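Side-chain contacts in halogenase PltM (Pseudomonas fluorescens, PDB 6BZN), which halogenates phenolic substrates, with an unusual tolerance of substrate and halide, and is an FAD-binding flavoprotein of the tryptophan halogenase family: residues K226-E229 / D230-P234; P291-E294 / F295-L299; P465-E468 / S469-Q473; H496-I499 / K500-E503. All blocks are in the same frame, centred on the assembly; numbering follows the deposited sequence.

Interaction 1. Residues K226-E229 / D230-P234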
loop_
_atom_site.group_PDB
_atom_site.type_symbol
_atom_site.label_atom_id
_atom_site.label_comp_id
_atom_site.label_asym_id
_atom_site.label_seq_id
_atom_site.Cartn_x
_atom_site.Cartn_y
_atom_site.Cartn_z
ATOM N N LYS A 226 17.791 -4.248 -16.438
ATOM C CA LYS A 226 18.656 -3.063 -16.485
ATOM C C LYS A 226 18.112 -1.876 -15.712
ATOM O O LYS A 226 16.915 -1.636 -15.708
ATOM C CB LYS A 226 18.843 -2.583 -17.916
ATOM C CG LYS A 226 19.940 -3.269 -18.668
ATOM C CD LYS A 226 20.407 -2.386 -19.820
ATOM C CE LYS A 226 21.619 -3.010 -20.475
ATOM N NZ LYS A 226 21.889 -2.340 -21.765
ATOM N N SER A 227 19.018 -1.105 -15.120
ATOM C CA SER A 227 18.664 0.116 -14.425
ATOM C C SER A 227 18.162 1.170 -15.418
ATOM O O SER A 227 18.566 1.178 -16.584
ATOM C CB SER A 227 19.878 0.666 -13.671
ATOM O OG SER A 227 20.818 1.257 -14.561
ATOM N N TYR A 228 17.306 2.069 -14.947
ATOM C CA TYR A 228 16.846 3.178 -15.784
ATOM C C TYR A 228 18.045 3.955 -16.372
ATOM O O TYR A 228 18.045 4.307 -17.550
ATOM C CB TYR A 228 15.964 4.144 -15.005
ATOM C CG TYR A 228 15.453 5.249 -15.897
ATOM C CD1 TYR A 228 16.209 6.412 -16.106
ATOM C CD2 TYR A 228 14.256 5.113 -16.582
ATOM C CE1 TYR A 228 15.760 7.412 -16.950
ATOM C CE2 TYR A 228 13.790 6.102 -17.426
ATOM C CZ TYR A 228 14.555 7.245 -17.620
ATOM O OH TYR A 228 14.112 8.223 -18.455
ATOM N N GLU A 229 19.048 4.214 -15.543
ATOM C CA GLU A 229 20.193 5.028 -15.967
ATOM C C GLU A 229 20.989 4.344 -17.087
ATOM O O GLU A 229 21.427 5.023 -18.013
ATOM C CB GLU A 229 21.108 5.379 -14.799
ATOM C CG GLU A 229 20.622 6.524 -13.923
ATOM C CD GLU A 229 19.360 6.205 -13.128
ATOM O OE1 GLU A 229 18.492 7.099 -13.028
ATOM O OE2 GLU A 229 19.234 5.076 -12.592
ATOM N N ASP A 230 21.172 3.023 -17.000
ATOM C CA ASP A 230 21.859 2.248 -18.052
ATOM C C ASP A 230 21.009 2.026 -19.290
ATOM O O ASP A 230 21.538 1.989 -20.394
ATOM C CB ASP A 230 22.324 0.870 -17.539
ATOM C CG ASP A 230 23.467 0.960 -16.549
ATOM O OD1 ASP A 230 24.196 1.978 -16.564
ATOM O OD2 ASP A 230 23.634 0.025 -15.731
ATOM N N ALA A 231 19.704 1.854 -19.112
ATOM C CA ALA A 231 18.818 1.494 -20.215
ATOM C C ALA A 231 18.344 2.709 -20.998
ATOM O O ALA A 231 18.173 2.617 -22.210
ATOM C CB ALA A 231 17.618 0.717 -19.704
ATOM N N LEU A 232 18.084 3.820 -20.311
ATOM C CA LEU A 232 17.374 4.953 -20.914
ATOM C C LEU A 232 18.118 6.283 -20.854
ATOM O O LEU A 232 18.313 6.912 -21.888
ATOM C CB LEU A 232 15.967 5.077 -20.316
ATOM C CG LEU A 232 14.991 4.020 -20.854
ATOM C CD1 LEU A 232 13.754 3.892 -19.979
ATOM C CD2 LEU A 232 14.612 4.295 -22.302
ATOM N N ALA A 233 18.512 6.744 -19.671
ATOM C CA ALA A 233 19.184 8.043 -19.583
ATOM C C ALA A 233 19.862 8.208 -18.250
ATOM O O ALA A 233 19.243 7.934 -17.217
ATOM C CB ALA A 233 18.194 9.179 -19.795
ATOM N N PRO A 234 21.124 8.678 -18.254
ATOM C CA PRO A 234 21.844 8.889 -16.997
ATOM C C PRO A 234 21.368 10.132 -16.264
ATOM O O PRO A 234 20.631 10.949 -16.839
ATOM C CB PRO A 234 23.290 9.076 -17.470
ATOM C CG PRO A 234 23.126 9.757 -18.800
ATOM C CD PRO A 234 21.937 9.082 -19.422
HETATM O O HOH W 1 21.795 -1.954 -15.264
HETATM O O HOH W 2 18.539 9.305 -14.783
#

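Interaction 2. Residues P291-E294 / F295-L299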
loop_
_atom_site.group_PDB
_atom_site.type_symbol
_atom_site.label_atom_id
_atom_site.label_comp_id
_atom_site.label_asym_id
_atom_site.label_seq_id
_atom_site.Cartn_x
_atom_site.Cartn_y
_atom_site.Cartn_z
ATOM N N PRO A 291 0.125 -14.121 -20.247
ATOM C CA PRO A 291 0.910 -13.015 -19.667
ATOM C C PRO A 291 2.200 -12.667 -20.416
ATOM O O PRO A 291 2.419 -11.492 -20.708
ATOM C CB PRO A 291 1.193 -13.496 -18.241
ATOM C CG PRO A 291 0.008 -14.347 -17.922
ATOM C CD PRO A 291 -0.325 -15.064 -19.206
ATOM N N GLU A 292 3.027 -13.655 -20.772
ATOM C CA GLU A 292 4.263 -13.340 -21.517
ATOM C C GLU A 292 3.996 -12.675 -22.890
ATOM O O GLU A 292 4.751 -11.781 -23.305
ATOM C CB GLU A 292 5.183 -14.565 -21.645
ATOM C CG GLU A 292 6.555 -14.300 -22.267
ATOM C CD GLU A 292 7.423 -13.259 -21.538
ATOM O OE1 GLU A 292 8.222 -12.591 -22.251
ATOM O OE2 GLU A 292 7.342 -13.100 -20.282
ATOM N N ILE A 293 2.918 -13.069 -23.562
ATOM C CA ILE A 293 2.549 -12.453 -24.850
ATOM C C ILE A 293 2.090 -10.999 -24.628
ATOM O O ILE A 293 2.490 -10.097 -25.362
ATOM C CB ILE A 293 1.481 -13.288 -25.612
ATOM C CG1 ILE A 293 2.072 -14.649 -26.023
ATOM C CG2 ILE A 293 0.974 -12.538 -26.846
ATOM C CD1 ILE A 293 1.023 -15.719 -26.278
ATOM N N GLU A 294 1.278 -10.775 -23.602
ATOM C CA GLU A 294 0.860 -9.413 -23.254
ATOM C C GLU A 294 2.070 -8.540 -22.889
ATOM O O GLU A 294 2.137 -7.372 -23.282
ATOM C CB GLU A 294 -0.171 -9.422 -22.125
ATOM C CG GLU A 294 -1.530 -10.002 -22.505
ATOM C CD GLU A 294 -2.314 -9.143 -23.505
ATOM O OE1 GLU A 294 -2.151 -7.900 -23.529
ATOM O OE2 GLU A 294 -3.119 -9.721 -24.265
ATOM N N PHE A 295 3.040 -9.114 -22.179
ATOM C CA PHE A 295 4.259 -8.396 -21.825
ATOM C C PHE A 295 5.012 -7.959 -23.089
ATOM O O PHE A 295 5.342 -6.781 -23.242
ATOM C CB PHE A 295 5.156 -9.255 -20.912
ATOM C CG PHE A 295 6.385 -8.540 -20.413
ATOM C CD1 PHE A 295 6.274 -7.371 -19.663
ATOM C CD2 PHE A 295 7.663 -9.054 -20.664
ATOM C CE1 PHE A 295 7.403 -6.706 -19.205
ATOM C CE2 PHE A 295 8.796 -8.401 -20.198
ATOM C CZ PHE A 295 8.668 -7.223 -19.465
ATOM N N ARG A 296 5.214 -8.889 -24.017
ATOM C CA ARG A 296 5.898 -8.576 -25.270
ATOM C C ARG A 296 5.142 -7.536 -26.105
ATOM O O ARG A 296 5.783 -6.656 -26.693
ATOM C CB ARG A 296 6.164 -9.834 -26.106
ATOM C CG ARG A 296 7.097 -10.848 -25.453
ATOM C CD ARG A 296 8.523 -10.343 -25.229
ATOM N NE ARG A 296 9.115 -10.905 -24.008
ATOM C CZ ARG A 296 10.313 -10.588 -23.502
ATOM N NH1 ARG A 296 11.112 -9.707 -24.107
ATOM N NH2 ARG A 296 10.717 -11.168 -22.367
ATOM N N LYS A 297 3.811 -7.625 -26.161
ATOM C CA LYS A 297 3.006 -6.597 -26.844
ATOM C C LYS A 297 3.208 -5.212 -26.228
ATOM O O LYS A 297 3.338 -4.218 -26.950
ATOM C CB LYS A 297 1.517 -6.960 -26.873
ATOM C CG LYS A 297 1.188 -8.112 -27.827
ATOM C CD LYS A 297 -0.309 -8.292 -28.077
ATOM C CE LYS A 297 -1.070 -8.672 -26.823
ATOM N NZ LYS A 297 -2.508 -8.969 -27.092
ATOM N N LEU A 298 3.241 -5.153 -24.897
ATOM C CA LEU A 298 3.488 -3.899 -24.192
ATOM C C LEU A 298 4.843 -3.305 -24.584
ATOM O O LEU A 298 4.937 -2.105 -24.876
ATOM C CB LEU A 298 3.437 -4.111 -22.675
ATOM C CG LEU A 298 3.503 -2.849 -21.819
ATOM C CD1 LEU A 298 2.267 -2.003 -22.051
ATOM C CD2 LEU A 298 3.641 -3.209 -20.346
ATOM N N LEU A 299 5.880 -4.143 -24.609
ATOM C CA LEU A 299 7.230 -3.688 -24.918
ATOM C C LEU A 299 7.377 -3.218 -26.383
ATOM O O LEU A 299 8.159 -2.310 -26.666
ATOM C CB LEU A 299 8.256 -4.779 -24.596
ATOM C CG LEU A 299 8.337 -5.279 -23.139
ATOM C CD1 LEU A 299 9.566 -6.164 -22.970
ATOM C CD2 LEU A 299 8.337 -4.151 -22.120
HETATM O O HOH W 3 9.972 -12.420 -19.303
#

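Interaction 3. Residues P465-E468 / S469-Q473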
loop_
_atom_site.group_PDB
_atom_site.type_symbol
_atom_site.label_atom_id
_atom_site.label_comp_id
_atom_site.label_asym_id
_atom_site.label_seq_id
_atom_site.Cartn_x
_atom_site.Cartn_y
_atom_site.Cartn_z
ATOM N N PRO A 465 -8.249 20.551 6.516
ATOM C CA PRO A 465 -9.408 20.877 5.673
ATOM C C PRO A 465 -9.029 21.532 4.330
ATOM O O PRO A 465 -9.677 21.279 3.316
ATOM C CB PRO A 465 -10.242 21.828 6.543
ATOM C CG PRO A 465 -9.764 21.619 7.936
ATOM C CD PRO A 465 -8.336 21.175 7.852
ATOM N N ALA A 466 -7.984 22.349 4.312
ATOM C CA ALA A 466 -7.538 22.972 3.070
ATOM C C ALA A 466 -7.072 21.924 2.054
ATOM O O ALA A 466 -7.464 21.978 0.876
ATOM C CB ALA A 466 -6.437 23.990 3.328
ATOM N N TYR A 467 -6.269 20.958 2.498
ATOM C CA TYR A 467 -5.827 19.915 1.571
ATOM C C TYR A 467 -7.016 19.113 1.042
ATOM O O TYR A 467 -7.108 18.852 -0.155
ATOM C CB TYR A 467 -4.773 18.938 2.146
ATOM C CG TYR A 467 -4.526 17.900 1.094
ATOM C CD1 TYR A 467 -3.799 18.219 -0.046
ATOM C CD2 TYR A 467 -5.177 16.670 1.129
ATOM C CE1 TYR A 467 -3.651 17.313 -1.082
ATOM C CE2 TYR A 467 -5.045 15.759 0.090
ATOM C CZ TYR A 467 -4.273 16.080 -1.006
ATOM O OH TYR A 467 -4.116 15.196 -2.046
ATOM N N GLU A 468 -7.929 18.723 1.917
ATOM C CA GLU A 468 -9.037 17.879 1.479
ATOM C C GLU A 468 -9.977 18.614 0.526
ATOM O O GLU A 468 -10.602 17.996 -0.334
ATOM C CB GLU A 468 -9.746 17.253 2.675
ATOM C CG GLU A 468 -8.832 16.386 3.551
ATOM C CD GLU A 468 -8.051 15.283 2.804
ATOM O OE1 GLU A 468 -8.492 14.832 1.726
ATOM O OE2 GLU A 468 -6.991 14.836 3.315
ATOM N N SER A 469 -10.041 19.940 0.658
ATOM C CA SER A 469 -10.695 20.796 -0.341
ATOM C C SER A 469 -9.987 20.717 -1.708
ATOM O O SER A 469 -10.645 20.569 -2.758
ATOM C CB SER A 469 -10.740 22.252 0.157
ATOM O OG SER A 469 -11.189 23.123 -0.872
ATOM N N LEU A 470 -8.657 20.820 -1.705
ATOM C CA LEU A 470 -7.881 20.658 -2.936
ATOM C C LEU A 470 -8.112 19.285 -3.564
ATOM O O LEU A 470 -8.360 19.188 -4.768
ATOM C CB LEU A 470 -6.382 20.887 -2.700
ATOM C CG LEU A 470 -5.429 20.543 -3.842
ATOM C CD1 LEU A 470 -5.669 21.397 -5.075
ATOM C CD2 LEU A 470 -3.995 20.685 -3.348
ATOM N N PHE A 471 -8.051 18.231 -2.740
ATOM C CA PHE A 471 -8.214 16.883 -3.253
ATOM C C PHE A 471 -9.598 16.675 -3.867
ATOM O O PHE A 471 -9.698 16.202 -4.985
ATOM C CB PHE A 471 -7.944 15.870 -2.155
ATOM C CG PHE A 471 -8.035 14.441 -2.611
ATOM C CD1 PHE A 471 -6.985 13.855 -3.276
ATOM C CD2 PHE A 471 -9.179 13.688 -2.357
ATOM C CE1 PHE A 471 -7.051 12.536 -3.676
ATOM C CE2 PHE A 471 -9.254 12.363 -2.761
ATOM C CZ PHE A 471 -8.199 11.788 -3.423
ATOM N N ARG A 472 -10.647 17.061 -3.145
ATOM C CA ARG A 472 -12.032 16.926 -3.615
ATOM C C ARG A 472 -12.240 17.651 -4.960
ATOM O O ARG A 472 -12.713 17.059 -5.938
ATOM C CB ARG A 472 -12.989 17.448 -2.525
ATOM C CG ARG A 472 -14.481 17.358 -2.811
ATOM C CD ARG A 472 -15.335 17.923 -1.669
ATOM N NE ARG A 472 -14.892 19.240 -1.175
ATOM C CZ ARG A 472 -15.099 20.418 -1.782
ATOM N NH1 ARG A 472 -15.755 20.507 -2.945
ATOM N NH2 ARG A 472 -14.640 21.532 -1.220
ATOM N N GLN A 473 -11.832 18.916 -5.018
ATOM C CA GLN A 473 -12.006 19.715 -6.236
ATOM C C GLN A 473 -11.151 19.227 -7.410
ATOM O O GLN A 473 -11.614 19.204 -8.551
ATOM C CB GLN A 473 -11.747 21.194 -5.954
ATOM C CG GLN A 473 -12.765 21.807 -5.007
ATOM C CD GLN A 473 -12.494 23.282 -4.762
ATOM O OE1 GLN A 473 -12.044 23.679 -3.688
ATOM N NE2 GLN A 473 -12.732 24.090 -5.768
#

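Interaction 4. Residues H496-I499 / K500-E503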
loop_
_atom_site.group_PDB
_atom_site.type_symbol
_atom_site.label_atom_id
_atom_site.label_comp_id
_atom_site.label_asym_id
_atom_site.label_seq_id
_atom_site.Cartn_x
_atom_site.Cartn_y
_atom_site.Cartn_z
ATOM N N HIS A 496 -3.777 23.384 -11.943
ATOM C CA HIS A 496 -2.744 24.340 -11.537
ATOM C C HIS A 496 -3.348 25.503 -10.729
ATOM O O HIS A 496 -2.820 25.885 -9.696
ATOM C CB HIS A 496 -2.008 24.857 -12.771
ATOM C CG HIS A 496 -0.773 25.643 -12.466
ATOM N ND1 HIS A 496 -0.304 26.633 -13.300
ATOM C CD2 HIS A 496 0.090 25.589 -11.427
ATOM C CE1 HIS A 496 0.808 27.140 -12.801
ATOM N NE2 HIS A 496 1.065 26.532 -11.660
ATOM N N GLU A 497 -4.481 26.025 -11.180
ATOM C CA GLU A 497 -5.151 27.127 -10.468
ATOM C C GLU A 497 -5.645 26.692 -9.078
ATOM O O GLU A 497 -5.509 27.445 -8.102
ATOM C CB GLU A 497 -6.281 27.711 -11.324
ATOM C CG GLU A 497 -5.806 28.393 -12.613
ATOM C CD GLU A 497 -4.951 29.636 -12.362
ATOM O OE1 GLU A 497 -5.259 30.380 -11.411
ATOM O OE2 GLU A 497 -3.956 29.862 -13.099
ATOM N N LEU A 498 -6.184 25.473 -8.978
ATOM C CA LEU A 498 -6.533 24.895 -7.674
ATOM C C LEU A 498 -5.319 24.785 -6.739
ATOM O O LEU A 498 -5.414 25.125 -5.557
ATOM C CB LEU A 498 -7.209 23.517 -7.842
ATOM C CG LEU A 498 -8.611 23.534 -8.464
ATOM C CD1 LEU A 498 -9.107 22.128 -8.756
ATOM C CD2 LEU A 498 -9.585 24.283 -7.559
ATOM N N ILE A 499 -4.184 24.335 -7.265
ATOM C CA ILE A 499 -2.971 24.212 -6.448
ATOM C C ILE A 499 -2.549 25.609 -5.933
ATOM O O ILE A 499 -2.275 25.783 -4.749
ATOM C CB ILE A 499 -1.822 23.506 -7.207
ATOM C CG1 ILE A 499 -2.195 22.047 -7.513
ATOM C CG2 ILE A 499 -0.526 23.556 -6.402
ATOM C CD1 ILE A 499 -1.322 21.373 -8.551
ATOM N N LYS A 500 -2.530 26.596 -6.824
ATOM C CA LYS A 500 -2.208 27.978 -6.447
ATOM C C LYS A 500 -3.135 28.534 -5.365
ATOM O O LYS A 500 -2.679 29.160 -4.421
ATOM C CB LYS A 500 -2.203 28.869 -7.697
ATOM C CG LYS A 500 -0.948 28.652 -8.522
ATOM C CD LYS A 500 -1.128 28.883 -10.008
ATOM C CE LYS A 500 -1.327 30.335 -10.345
ATOM N NZ LYS A 500 -1.333 30.500 -11.828
ATOM N N GLU A 501 -4.426 28.267 -5.507
ATOM C CA GLU A 501 -5.439 28.675 -4.538
ATOM C C GLU A 501 -5.198 28.113 -3.125
ATOM O O GLU A 501 -5.394 28.817 -2.138
ATOM C CB GLU A 501 -6.821 28.248 -5.044
ATOM C CG GLU A 501 -7.990 28.697 -4.179
ATOM C CD GLU A 501 -9.305 28.064 -4.575
ATOM O OE1 GLU A 501 -10.247 28.165 -3.768
ATOM O OE2 GLU A 501 -9.404 27.463 -5.671
ATOM N N HIS A 502 -4.773 26.853 -3.042
ATOM C CA HIS A 502 -4.638 26.155 -1.757
ATOM C C HIS A 502 -3.236 26.156 -1.175
ATOM O O HIS A 502 -3.047 25.789 -0.021
ATOM C CB HIS A 502 -5.123 24.711 -1.919
ATOM C CG HIS A 502 -6.600 24.614 -2.125
ATOM N ND1 HIS A 502 -7.192 24.780 -3.354
ATOM C CD2 HIS A 502 -7.605 24.396 -1.248
ATOM C CE1 HIS A 502 -8.502 24.648 -3.231
ATOM N NE2 HIS A 502 -8.778 24.419 -1.959
ATOM N N GLU A 503 -2.266 26.603 -1.967
ATOM C CA GLU A 503 -0.848 26.421 -1.677
ATOM C C GLU A 503 -0.381 27.027 -0.352
ATOM O O GLU A 503 0.507 26.493 0.311
ATOM C CB GLU A 503 -0.035 27.019 -2.831
ATOM C CG GLU A 503 1.406 26.603 -2.835
ATOM C CD GLU A 503 2.083 26.834 -4.160
ATOM O OE1 GLU A 503 1.667 27.758 -4.905
ATOM O OE2 GLU A 503 3.046 26.081 -4.438
HETATM O O HOH W 4 -3.221 32.688 -11.704
#

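Interaction 1. Residues K226-E229 / D230-P234
Tyr-228 and Leu-232 meet in a local contact across the end of the single-turn helix 228-231, which follows strand 215-223 of the mixed sheet; Leu-232 lies just beyond the helix. Leu-232 CB sits over one face of the Tyr-228 ring, 3.9 Å from its centroid, a CH-pi contact displaced toward the rim. The side chains cross at about a right angle, and Leu-232 CD1 closes to 3.4 Å from Tyr-228 CE2. With CG anti to the backbone N (chi1 -178°), the ring leans toward the following turn and Leu-232. Replacing this tyrosine by an alanine would probably leave Leu-232 CB without its aromatic cover and open a gap toward Leu-249 of strand 248-253.

Tyr-228 O takes two N-H groups from opposite faces of its carbonyl plane, Leu-232 N at 2.8 Å and Ala-233 N at 3.3 Å. Glu-229 CA points a nearly straight C-H at Ala-233 O. The Glu-229 carboxylate is held by backbone N-H groups of Leu-244 and Phe-245, while a water joins its OE1 to Ala-233 O. At the start, Ser-227 OG accepts from Asp-230 N at 3.0 Å, and a second water links Ser-227 N to Asp-230 OD2: a serine N-cap.

Interaction 2. Residues P291-E294 / F295-L299
Glu-292 and Arg-296 form a salt bridge one helical turn apart, in which a single carboxylate oxygen takes two donors. Arg-296 presents its guanidinium side-on: NE lies 2.6 Å from Glu-292 OE1, which it meets nearly head-on to the C-O bond, and NH2 lies 2.9 Å from the same OE1, on the syn side. Both bonds lie almost exactly in the guanidinium plane, yet the carboxylate is turned 43° against it, and Glu-292 OE2 is left to other partners, Trp-318 NE1 and a water that also reaches Arg-296 NH2 weakly. Glu-292 gets there because its chain bends at chi2 (58°), turning the carboxylate toward the next turn.

A second salt bridge spans three residues. Lys-297 NZ approaches Glu-294 OE2 at 3.0 Å from above the carboxylate plane. OE2 also accepts from the backbone N-H groups of Thr-288 and Glu-289, OE1 is bonded to Tyr-285 OH, and Lys-297 NZ has another salt bridge to Glu-289.

Glu-292 OE1 also brings a polar atom to the edge of the Phe-295 ring, 3.9 Å from CD2. Farther out the contact turns apolar. Leu-299 CG lies over the centre of one face of the Phe-295 ring. Phe-295 meets Phe-309 edge-to-face, and Leu-298 packs on Leu-258, Phe-278 and Phe-280, seating helix 291-301 on the mixed sheet.

With Glu-294 buried and gripped by several donors, its negative charge is likely to be well stabilised, whereas the Glu-292 charge is probably offset mainly by Arg-296, with OE2 bonded to the Trp-318 indole and a water.

Interaction 3. Residues P465-E468 / S469-Q473
Tyr-467 stands between Leu-470 and Phe-471, the residues three and four places on, and both meet its ring obliquely. Leu-470 CD2 approaches Tyr-467 CE1 at 4.1 Å, while Phe-471 CB comes to 3.7 Å from Tyr-467 CE2, so the two neighbours meet opposite CE atoms of the ring. Because the tyrosine CG is anti to its own amide nitrogen (chi1 176°), the ring is carried forward, toward the next turn, and its hydroxyl ends 3.4 Å from Phe-471 CD1. That hydroxyl is bonded to Val-419 O of helix 410-441. A leucine in place of Tyr-467 would probably leave Val-419 O without this partner and Phe-471 CB without the flank of the ring.

All this takes place in the first turns of helix 465-483, part of the bundle of long helices that makes up the C-terminal portion of the chain. Pro-465 opens the helix, where its lack of an N-H costs no bond, and its carbonyl accepts from Ser-469 N at 3.0 Å; the next turn is closed by Phe-471 N on Tyr-467 O at 2.8 Å.

Glu-468 and Phe-471 extend alongside one another in a common direction, with the carboxylate plane 64° from the ring and OE1 4.1 Å from Phe-471 CB. The glutamate bends at chi2, bringing OE2 to the edge of the Tyr-467 ring, in its plane, and OE2 is bonded to Ser-461 OG. Beyond this group, Phe-471 reaches helix 383-406, where it packs on Thr-395, Gln-398 and Leu-399.

Interaction 4. Residues H496-I499 / K500-E503
Lys-500 carries both charged and ring contacts of this stretch of helix 488-502. In the salt bridge, its NZ lies 3.0 Å from Glu-497 OE2, which it approaches from above the carboxylate plane, and a water joins NZ to Glu-497 OE1. In the ring contact, Lys-500 CD rests over the centre of the His-496 imidazole, 3.7 Å from the centroid, a CH-pi contact. A bend at chi3 (70°) lets one chain do both, laying its methylene over the ring while the ammonium turns to the glutamate. His-496 NE2 is bonded to Ser-512 O.

Hydrogen bonds to the backbone dominate at the other end. Leu-498 O accepts twice from His-502, from its N at 3.1 Å and from its ND1 at 2.9 Å, the donors coming from opposite faces of the carbonyl plane. The second bond lies in the imidazole plane and is fairly straight (164°).

In van der Waals contact, Leu-498 CD2 lies beside Glu-501, 3.7 Å from its OE2, and Leu-498 packs on Leu-470 and Val-477 of helix 465-483.

His-502 ND1 donates to Leu-498 O and so bears a proton, while NE2 is bonded to Ser-469 OG; held at both nitrogens, the ring is probably restrained from turning.

In the fold
Each of the four contacts is local and partly buried, away from the annotated sites, and they fall into two groups. Interactions 1 and 2, about 21 Å apart between centres, do not touch; both flank the mixed sheet, the first as a capped single turn, the second as a longer helix with ion pairs and aromatic seating. Interactions 3 and 4 lie on consecutive helices of the C-terminal bundle, 465-483 and 488-502, and meet directly: Ser-469 OG lies 2.9 Å from His-502 NE2, a probable hydrogen bond. Chemistry follows place: interaction 3 turns buried aromatics inward, whereas interaction 4 sets its lysine-glutamate pair on an exposed flank.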